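Local coordinates for putative cell adhesion protein (Parabacteroides distasonis, PDB 3LIU) that is probably a fimbrial subunit of the FimA/Mfa1 family that builds adhesive pili on the bacterial surface, at residues T37-T45 and T120-S128; E202-V211 and F233-F244. All blocks are in the same frame, centred on the assembly; numbering follows the deposited sequence.

Contact 1: T37-T45 and T120-S128; sequences TPTDADVNT and TLTKGLTMS
In the FimA-family, transthyretin-like part of this fimbrillin, a type I beta turn from Thr39 to Asp42, in the loop leading to strand 45-52, lies against the turn that enters strand 127-136. The one direct hydrogen bond between the two segments runs from Asn44 ND2 to Lys123 O at 2.9 Å. The carbonyl oxygen lies in the plane of the Asn44 amide, while the donor sits 52° out of the carbonyl plane. Asparagine suits the place because the same nitrogen also donates to a water, which in turn donates to Leu121 O and Asp42 OD2. A second water donates to Asp42 O and Thr39 O and accepts from Leu125 N. Asp42 keeps the turn closed: its carboxylate takes Thr39 N and Thr39 OG1 on separate oxygens, each well out of the carboxylate plane, and Thr39 OG1 accepts from Ala41 N in an ST turn. At Gly124 (phi 91°, psi 144°) a beta carbon would press on the preceding carbonyl O and collide with Asn44 ND2. Leu121 CB packs on Pro38 CB at 4.1 Å, and its CD2 branch lies 3.7 Å from Asp40 CA. Asp40 CB meets Leu125 CD1, while the carboxylate leads away from 120-128, where OD1 forms a salt bridge with Arg173. The side chain of Met127 (present as selenomethionine), extended beyond CG, brings CE to 3.5 Å from both Asp40 O and Asp42 O, and SE to 4.0 Å from Val43 CG2.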
loop_
_atom_site.group_PDB
_atom_site.type_symbol
_atom_site.label_atom_id
_atom_site.label_comp_id
_atom_site.label_asym_id
_atom_site.label_seq_id
_atom_site.Cartn_x
_atom_site.Cartn_y
_atom_site.Cartn_z
ATOM N N THR A 37 -5.196 21.466 0.922
ATOM C CA THR A 37 -4.968 20.303 1.798
ATOM C C THR A 37 -4.345 19.177 0.965
ATOM O O THR A 37 -4.769 18.946 -0.154
ATOM C CB THR A 37 -6.261 19.779 2.424
ATOM N N PRO A 38 -3.323 18.487 1.499
ATOM C CA PRO A 38 -2.733 17.437 0.677
ATOM C C PRO A 38 -3.683 16.252 0.530
ATOM O O PRO A 38 -4.448 15.974 1.456
ATOM C CB PRO A 38 -1.456 17.051 1.440
ATOM C CG PRO A 38 -1.715 17.417 2.841
ATOM C CD PRO A 38 -2.719 18.549 2.842
ATOM N N THR A 39 -3.641 15.596 -0.632
ATOM C CA THR A 39 -4.520 14.451 -0.947
ATOM C C THR A 39 -3.692 13.238 -1.400
ATOM O O THR A 39 -2.514 13.346 -1.747
ATOM C CB THR A 39 -5.509 14.759 -2.095
ATOM O OG1 THR A 39 -4.819 14.612 -3.348
ATOM C CG2 THR A 39 -6.076 16.172 -1.983
ATOM N N ASP A 40 -4.342 12.079 -1.424
ATOM C CA ASP A 40 -3.700 10.834 -1.769
ATOM C C ASP A 40 -3.520 10.696 -3.306
ATOM O O ASP A 40 -3.106 9.671 -3.785
ATOM C CB ASP A 40 -4.476 9.649 -1.144
ATOM C CG ASP A 40 -5.875 9.475 -1.725
ATOM O OD1 ASP A 40 -6.075 9.996 -2.809
ATOM O OD2 ASP A 40 -6.758 8.821 -1.117
ATOM N N ALA A 41 -3.859 11.722 -4.072
ATOM C CA ALA A 41 -3.575 11.751 -5.501
ATOM C C ALA A 41 -2.504 12.783 -5.856
ATOM O O ALA A 41 -2.181 12.956 -7.033
ATOM C CB ALA A 41 -4.884 12.035 -6.323
ATOM N N ASP A 42 -1.948 13.491 -4.871
ATOM C CA ASP A 42 -0.965 14.531 -5.212
ATOM C C ASP A 42 0.293 13.918 -5.910
ATOM O O ASP A 42 0.784 12.867 -5.506
ATOM C CB ASP A 42 -0.483 15.321 -3.985
ATOM C CG ASP A 42 -1.569 16.178 -3.337
ATOM O OD1 ASP A 42 -2.682 16.327 -3.887
ATOM O OD2 ASP A 42 -1.276 16.699 -2.242
ATOM N N VAL A 43 0.793 14.633 -6.921
ATOM C CA VAL A 43 2.035 14.358 -7.604
ATOM C C VAL A 43 2.881 15.575 -7.436
ATOM O O VAL A 43 2.662 16.591 -8.076
ATOM C CB VAL A 43 1.779 14.062 -9.075
ATOM C CG1 VAL A 43 3.078 13.975 -9.842
ATOM C CG2 VAL A 43 0.913 12.762 -9.176
ATOM N N ASN A 44 3.842 15.501 -6.537
ATOM C CA ASN A 44 4.684 16.669 -6.223
ATOM C C ASN A 44 6.009 16.654 -6.982
ATOM O O ASN A 44 6.468 17.656 -7.503
ATOM C CB ASN A 44 4.960 16.644 -4.730
ATOM C CG ASN A 44 3.713 16.719 -3.932
ATOM O OD1 ASN A 44 2.843 17.521 -4.232
ATOM N ND2 ASN A 44 3.612 15.900 -2.891
ATOM N N THR A 45 6.628 15.484 -7.047
ATOM C CA THR A 45 7.898 15.330 -7.757
ATOM C C THR A 45 7.753 14.150 -8.683
ATOM O O THR A 45 6.986 13.225 -8.387
ATOM C CB THR A 45 9.113 15.068 -6.812
ATOM O OG1 THR A 45 8.934 13.821 -6.127
ATOM C CG2 THR A 45 9.337 16.206 -5.790
ATOM N N THR A 120 3.444 9.547 3.614
ATOM C CA THR A 120 2.486 10.521 4.149
ATOM C C THR A 120 1.865 11.365 3.040
ATOM O O THR A 120 2.414 11.493 1.937
ATOM C CB THR A 120 3.188 11.479 5.108
ATOM O OG1 THR A 120 4.159 12.219 4.360
ATOM C CG2 THR A 120 3.898 10.685 6.252
ATOM N N LEU A 121 0.718 11.960 3.336
ATOM C CA LEU A 121 0.096 12.852 2.395
ATOM C C LEU A 121 0.987 14.070 2.236
ATOM O O LEU A 121 1.031 14.633 1.194
ATOM C CB LEU A 121 -1.341 13.208 2.792
ATOM C CG LEU A 121 -2.321 12.051 2.884
ATOM C CD1 LEU A 121 -3.723 12.582 3.192
ATOM C CD2 LEU A 121 -2.295 11.203 1.592
ATOM N N THR A 122 1.769 14.439 3.233
ATOM C CA THR A 122 2.717 15.559 3.018
ATOM C C THR A 122 3.783 15.293 1.980
ATOM O O THR A 122 4.008 16.130 1.131
ATOM C CB THR A 122 3.366 16.038 4.307
ATOM O OG1 THR A 122 2.327 16.345 5.229
ATOM C CG2 THR A 122 4.185 17.297 4.050
ATOM N N LYS A 123 4.420 14.118 2.003
ATOM C CA LYS A 123 5.333 13.745 0.904
ATOM C C LYS A 123 4.589 13.591 -0.413
ATOM O O LYS A 123 5.119 13.907 -1.508
ATOM C CB LYS A 123 6.056 12.436 1.193
ATOM C CG LYS A 123 6.939 11.971 -0.000
ATOM C CD LYS A 123 7.730 10.731 0.344
ATOM C CE LYS A 123 6.849 9.461 0.313
ATOM N NZ LYS A 123 6.377 9.080 -0.986
ATOM N N GLY A 124 3.357 13.095 -0.314
ATOM C CA GLY A 124 2.724 12.487 -1.469
ATOM C C GLY A 124 3.049 11.005 -1.428
ATOM O O GLY A 124 4.123 10.604 -1.008
ATOM N N LEU A 125 2.104 10.178 -1.838
ATOM C CA LEU A 125 2.277 8.731 -1.813
ATOM C C LEU A 125 3.126 8.312 -3.007
ATOM O O LEU A 125 2.987 8.853 -4.104
ATOM C CB LEU A 125 0.917 8.036 -1.874
ATOM C CG LEU A 125 -0.006 8.369 -0.704
ATOM C CD1 LEU A 125 -1.313 7.676 -0.859
ATOM C CD2 LEU A 125 0.673 7.936 0.618
ATOM N N THR A 126 4.020 7.360 -2.803
ATOM C CA THR A 126 4.862 6.936 -3.899
ATOM C C THR A 126 4.000 6.236 -4.954
ATOM O O THR A 126 3.202 5.363 -4.626
ATOM C CB THR A 126 5.968 5.964 -3.462
ATOM O OG1 THR A 126 6.603 6.440 -2.258
ATOM C CG2 THR A 126 7.014 5.839 -4.608
HETATM N N MSE A 127 4.168 6.604 -6.215
HETATM C CA MSE A 127 3.449 5.953 -7.334
HETATM C C MSE A 127 4.443 5.675 -8.462
HETATM O O MSE A 127 5.442 6.382 -8.583
HETATM C CB MSE A 127 2.373 6.901 -7.911
HETATM C CG MSE A 127 1.401 7.439 -6.928
HETATM SE SE MSE A 127 0.729 9.147 -7.530
HETATM C CE MSE A 127 -0.296 9.605 -5.912
ATOM N N SER A 128 4.148 4.706 -9.312
ATOM C CA SER A 128 4.990 4.437 -10.471
ATOM C C SER A 128 4.205 4.089 -11.708
ATOM O O SER A 128 3.109 3.599 -11.623
ATOM C CB SER A 128 5.932 3.271 -10.213
ATOM O OG SER A 128 5.233 2.170 -9.667
HETATM O O HOH W 1 -0.151 11.532 -3.129
HETATM O O HOH W 2 1.301 16.083 -1.088
#

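Contact 2: E202-V211 and F233-F244; sequences EVFIASAKGV and FGYLDYKVGLLF
Phe204 and Leu242 meet at one end of this contact. Leu242 CD1 lies over one face of the Phe204 ring, 3.9 Å from its centroid, in a CH-pi contact offset toward the rim. With chi1 at 77°, Phe204 CG stands between its own backbone N and carbonyl carbon, and the ring reaches across to Val240 CG2 at its edge. Phe244 approaches from the opposite direction at an oblique 45° between ring planes, its CE1 3.8 Å from Phe204 CZ. Gly241 fits beside Phe204 CB, where a side chain would be tight, and its N donates to Ile205 O.

In the middle, Lys239 N donates to Ala208 O at 2.7 Å and Ala208 N to Lys239 O. The small Ala208 methyl suits a place only 3.5 Å from Lys239 O. On the other face buried Lys209 runs alongside Tyr238, CG 3.7 Å from Tyr238 CE1; its ammonium forms salt bridges with Glu291 and Glu224, and the Tyr238 hydroxyl bonds to Glu291 O.

Against this buried packing of Phe204, Val240, Lys209 and Tyr238 stand the partly exposed Glu202, Leu242, Asp237 and Lys239. Gly210 N donates to Asp237 O at 2.8 Å, and Lys239 CG lies against Gly210 CA, whose lack of a side chain avoids a clash; Lys239 turns its NZ back to Leu236 O. Val211 CG2 sits over the centre of the Phe233 ring, 3.8 Å from the centroid. The arrangement is an antiparallel pairing of short strand 238-240 with long strand 193-213, broken by a beta bulge at Ala206-Ser207, opposite Val240.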
loop_
_atom_site.group_PDB
_atom_site.type_symbol
_atom_site.label_atom_id
_atom_site.label_comp_id
_atom_site.label_asym_id
_atom_site.label_seq_id
_atom_site.Cartn_x
_atom_site.Cartn_y
_atom_site.Cartn_z
ATOM N N GLU A 202 -10.291 1.154 19.793
ATOM C CA GLU A 202 -9.036 1.265 19.031
ATOM C C GLU A 202 -9.080 0.380 17.775
ATOM O O GLU A 202 -9.715 -0.680 17.754
ATOM C CB GLU A 202 -7.839 0.852 19.927
ATOM C CG GLU A 202 -6.437 0.993 19.292
ATOM C CD GLU A 202 -5.782 2.349 19.558
ATOM O OE1 GLU A 202 -6.398 3.180 20.247
ATOM O OE2 GLU A 202 -4.644 2.591 19.091
ATOM N N VAL A 203 -8.390 0.825 16.729
ATOM C CA VAL A 203 -8.147 0.029 15.551
ATOM C C VAL A 203 -6.653 0.058 15.258
ATOM O O VAL A 203 -6.011 1.114 15.384
ATOM C CB VAL A 203 -8.933 0.585 14.343
ATOM C CG1 VAL A 203 -8.780 -0.331 13.135
ATOM C CG2 VAL A 203 -10.437 0.758 14.700
ATOM N N PHE A 204 -6.062 -1.080 14.923
ATOM C CA PHE A 204 -4.654 -1.073 14.512
ATOM C C PHE A 204 -4.304 -2.164 13.518
ATOM O O PHE A 204 -5.074 -3.112 13.316
ATOM C CB PHE A 204 -3.681 -1.033 15.731
ATOM C CG PHE A 204 -3.498 -2.356 16.467
ATOM C CD1 PHE A 204 -4.455 -2.821 17.328
ATOM C CD2 PHE A 204 -2.339 -3.101 16.301
ATOM C CE1 PHE A 204 -4.289 -4.013 18.027
ATOM C CE2 PHE A 204 -2.145 -4.306 16.989
ATOM C CZ PHE A 204 -3.117 -4.752 17.874
ATOM N N ILE A 205 -3.143 -1.992 12.884
ATOM C CA ILE A 205 -2.679 -2.915 11.873
ATOM C C ILE A 205 -1.432 -3.636 12.362
ATOM O O ILE A 205 -0.584 -3.008 13.012
ATOM C CB ILE A 205 -2.314 -2.163 10.563
ATOM C CG1 ILE A 205 -3.500 -1.360 10.047
ATOM C CG2 ILE A 205 -1.754 -3.159 9.487
ATOM C CD1 ILE A 205 -4.784 -2.136 9.769
ATOM N N ALA A 206 -1.328 -4.935 12.076
ATOM C CA ALA A 206 -0.128 -5.737 12.448
ATOM C C ALA A 206 0.395 -6.437 11.198
ATOM O O ALA A 206 -0.363 -6.700 10.281
ATOM C CB ALA A 206 -0.470 -6.772 13.552
ATOM N N SER A 207 1.682 -6.771 11.159
ATOM C CA SER A 207 2.282 -7.383 9.979
ATOM C C SER A 207 2.046 -6.641 8.671
ATOM O O SER A 207 1.800 -7.257 7.641
ATOM C CB SER A 207 1.859 -8.856 9.818
ATOM O OG SER A 207 2.239 -9.591 10.970
ATOM N N ALA A 208 2.198 -5.314 8.710
ATOM C CA ALA A 208 2.257 -4.480 7.504
ATOM C C ALA A 208 3.675 -4.607 6.968
ATOM O O ALA A 208 4.628 -4.342 7.710
ATOM C CB ALA A 208 1.951 -2.993 7.865
ATOM N N LYS A 209 3.842 -5.038 5.722
ATOM C CA LYS A 209 5.175 -5.002 5.129
ATOM C C LYS A 209 5.594 -3.542 5.031
ATOM O O LYS A 209 4.863 -2.698 4.505
ATOM C CB LYS A 209 5.237 -5.732 3.808
ATOM C CG LYS A 209 5.295 -7.236 4.002
ATOM C CD LYS A 209 5.662 -8.009 2.783
ATOM C CE LYS A 209 5.821 -9.512 3.110
ATOM N NZ LYS A 209 6.120 -10.352 1.934
ATOM N N GLY A 210 6.750 -3.233 5.609
ATOM C CA GLY A 210 7.200 -1.860 5.661
ATOM C C GLY A 210 8.178 -1.513 4.583
ATOM O O GLY A 210 8.702 -0.400 4.556
ATOM N N VAL A 211 8.432 -2.478 3.693
ATOM C CA VAL A 211 9.298 -2.283 2.523
ATOM C C VAL A 211 8.592 -2.803 1.271
ATOM O O VAL A 211 7.752 -3.713 1.338
ATOM C CB VAL A 211 10.662 -3.000 2.626
ATOM C CG1 VAL A 211 11.574 -2.393 3.697
ATOM C CG2 VAL A 211 10.461 -4.533 2.862
ATOM N N PHE A 233 15.253 -9.004 4.515
ATOM C CA PHE A 233 14.084 -8.513 5.216
ATOM C C PHE A 233 13.634 -9.545 6.201
ATOM O O PHE A 233 13.630 -10.749 5.910
ATOM C CB PHE A 233 12.984 -8.177 4.215
ATOM C CG PHE A 233 13.409 -7.142 3.226
ATOM C CD1 PHE A 233 13.904 -5.909 3.681
ATOM C CD2 PHE A 233 13.369 -7.387 1.863
ATOM C CE1 PHE A 233 14.294 -4.923 2.785
ATOM C CE2 PHE A 233 13.742 -6.415 0.962
ATOM C CZ PHE A 233 14.211 -5.171 1.419
ATOM N N GLY A 234 13.298 -9.065 7.387
ATOM C CA GLY A 234 12.813 -9.916 8.442
ATOM C C GLY A 234 11.790 -9.241 9.290
ATOM O O GLY A 234 11.123 -8.297 8.852
ATOM N N TYR A 235 11.658 -9.717 10.527
ATOM C CA TYR A 235 10.597 -9.263 11.383
ATOM C C TYR A 235 10.595 -7.730 11.620
ATOM O O TYR A 235 9.536 -7.118 11.721
ATOM C CB TYR A 235 10.593 -10.012 12.716
ATOM C CG TYR A 235 10.119 -11.467 12.655
ATOM C CD1 TYR A 235 8.915 -11.825 12.024
ATOM C CD2 TYR A 235 10.830 -12.467 13.260
ATOM C CE1 TYR A 235 8.494 -13.150 11.962
ATOM C CE2 TYR A 235 10.389 -13.810 13.208
ATOM C CZ TYR A 235 9.216 -14.126 12.558
ATOM O OH TYR A 235 8.768 -15.407 12.489
ATOM N N LEU A 236 11.756 -7.111 11.754
ATOM C CA LEU A 236 11.788 -5.664 12.026
ATOM C C LEU A 236 11.227 -4.858 10.816
ATOM O O LEU A 236 10.869 -3.681 10.959
ATOM C CB LEU A 236 13.207 -5.198 12.339
ATOM C CG LEU A 236 13.817 -5.698 13.661
ATOM C CD1 LEU A 236 15.279 -5.343 13.670
ATOM C CD2 LEU A 236 13.128 -5.132 14.874
ATOM N N ASP A 237 11.156 -5.516 9.654
ATOM C CA ASP A 237 10.642 -4.933 8.397
ATOM C C ASP A 237 9.147 -5.040 8.234
ATOM O O ASP A 237 8.591 -4.398 7.352
ATOM C CB ASP A 237 11.331 -5.579 7.204
ATOM C CG ASP A 237 12.830 -5.281 7.178
ATOM O OD1 ASP A 237 13.161 -4.097 6.976
ATOM O OD2 ASP A 237 13.637 -6.217 7.332
ATOM N N TYR A 238 8.513 -5.882 9.051
ATOM C CA TYR A 238 7.095 -5.795 9.325
ATOM C C TYR A 238 6.837 -4.632 10.294
ATOM O O TYR A 238 7.596 -4.427 11.232
ATOM C CB TYR A 238 6.547 -7.100 9.955
ATOM C CG TYR A 238 6.365 -8.265 9.007
ATOM C CD1 TYR A 238 5.425 -8.203 7.985
ATOM C CD2 TYR A 238 7.075 -9.457 9.165
ATOM C CE1 TYR A 238 5.216 -9.253 7.154
ATOM C CE2 TYR A 238 6.872 -10.520 8.316
ATOM C CZ TYR A 238 5.918 -10.396 7.300
ATOM O OH TYR A 238 5.671 -11.400 6.420
ATOM N N LYS A 239 5.733 -3.907 10.087
ATOM C CA LYS A 239 5.378 -2.782 10.914
ATOM C C LYS A 239 4.042 -3.002 11.609
ATOM O O LYS A 239 3.168 -3.654 11.096
ATOM C CB LYS A 239 5.339 -1.479 10.090
ATOM C CG LYS A 239 6.547 -1.202 9.210
ATOM C CD LYS A 239 7.894 -1.184 9.964
ATOM C CE LYS A 239 9.080 -1.126 9.016
ATOM N NZ LYS A 239 10.398 -1.142 9.732
ATOM N N VAL A 240 3.913 -2.449 12.808
ATOM C CA VAL A 240 2.805 -2.733 13.675
ATOM C C VAL A 240 2.470 -1.465 14.459
ATOM O O VAL A 240 3.371 -0.705 14.877
ATOM C CB VAL A 240 3.070 -3.936 14.637
ATOM C CG1 VAL A 240 4.205 -3.639 15.685
ATOM C CG2 VAL A 240 1.798 -4.337 15.327
ATOM N N GLY A 241 1.178 -1.253 14.691
ATOM C CA GLY A 241 0.701 0.013 15.274
ATOM C C GLY A 241 0.911 0.192 16.772
ATOM O O GLY A 241 1.026 1.332 17.276
ATOM N N LEU A 242 0.961 -0.933 17.477
ATOM C CA LEU A 242 1.158 -0.968 18.917
ATOM C C LEU A 242 2.124 -2.082 19.316
ATOM O O LEU A 242 2.228 -3.103 18.616
ATOM C CB LEU A 242 -0.198 -1.238 19.615
ATOM C CG LEU A 242 -1.270 -0.174 19.415
ATOM C CD1 LEU A 242 -2.669 -0.745 19.765
ATOM C CD2 LEU A 242 -0.903 1.081 20.186
ATOM N N LEU A 243 2.804 -1.885 20.450
ATOM C CA LEU A 243 3.635 -2.902 21.066
ATOM C C LEU A 243 2.971 -3.382 22.374
ATOM O O LEU A 243 2.243 -2.653 23.020
ATOM C CB LEU A 243 5.042 -2.386 21.338
ATOM C CG LEU A 243 5.833 -1.855 20.147
ATOM C CD1 LEU A 243 7.192 -1.174 20.600
ATOM C CD2 LEU A 243 6.079 -2.990 19.196
ATOM N N PHE A 244 3.206 -4.636 22.733
ATOM C CA PHE A 244 2.596 -5.207 23.929
ATOM C C PHE A 244 3.701 -5.735 24.854
ATOM O O PHE A 244 4.889 -5.751 24.488
ATOM C CB PHE A 244 1.543 -6.264 23.534
ATOM C CG PHE A 244 0.392 -5.683 22.773
ATOM C CD1 PHE A 244 0.443 -5.557 21.389
ATOM C CD2 PHE A 244 -0.717 -5.168 23.449
ATOM C CE1 PHE A 244 -0.627 -4.969 20.687
ATOM C CE2 PHE A 244 -1.761 -4.579 22.748
ATOM C CZ PHE A 244 -1.711 -4.496 21.368
#

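In the fold
Contact 1 and contact 2 follow one another along the chain, the first closing before the second opens. Their centres lie 22 Å apart and their nearest atoms about 10 Å apart, so they do not touch. Contact 1 joins the loop before strand 45-52 to the turn and first residue of strand 127-136, through waters and side chains; contact 2 pairs strands of a different sheet by backbone bonds. The centre of each lies about 13 Å from the centre of the chain. Strand 282-284 links their surroundings: Tyr283 touches Asp40, Leu121 and Leu125 of contact 1, while Phe282 and Val284 touch Ile205 and Ala208 of contact 2. Contact 1 is partly buried, whereas contact 2 is a buried one.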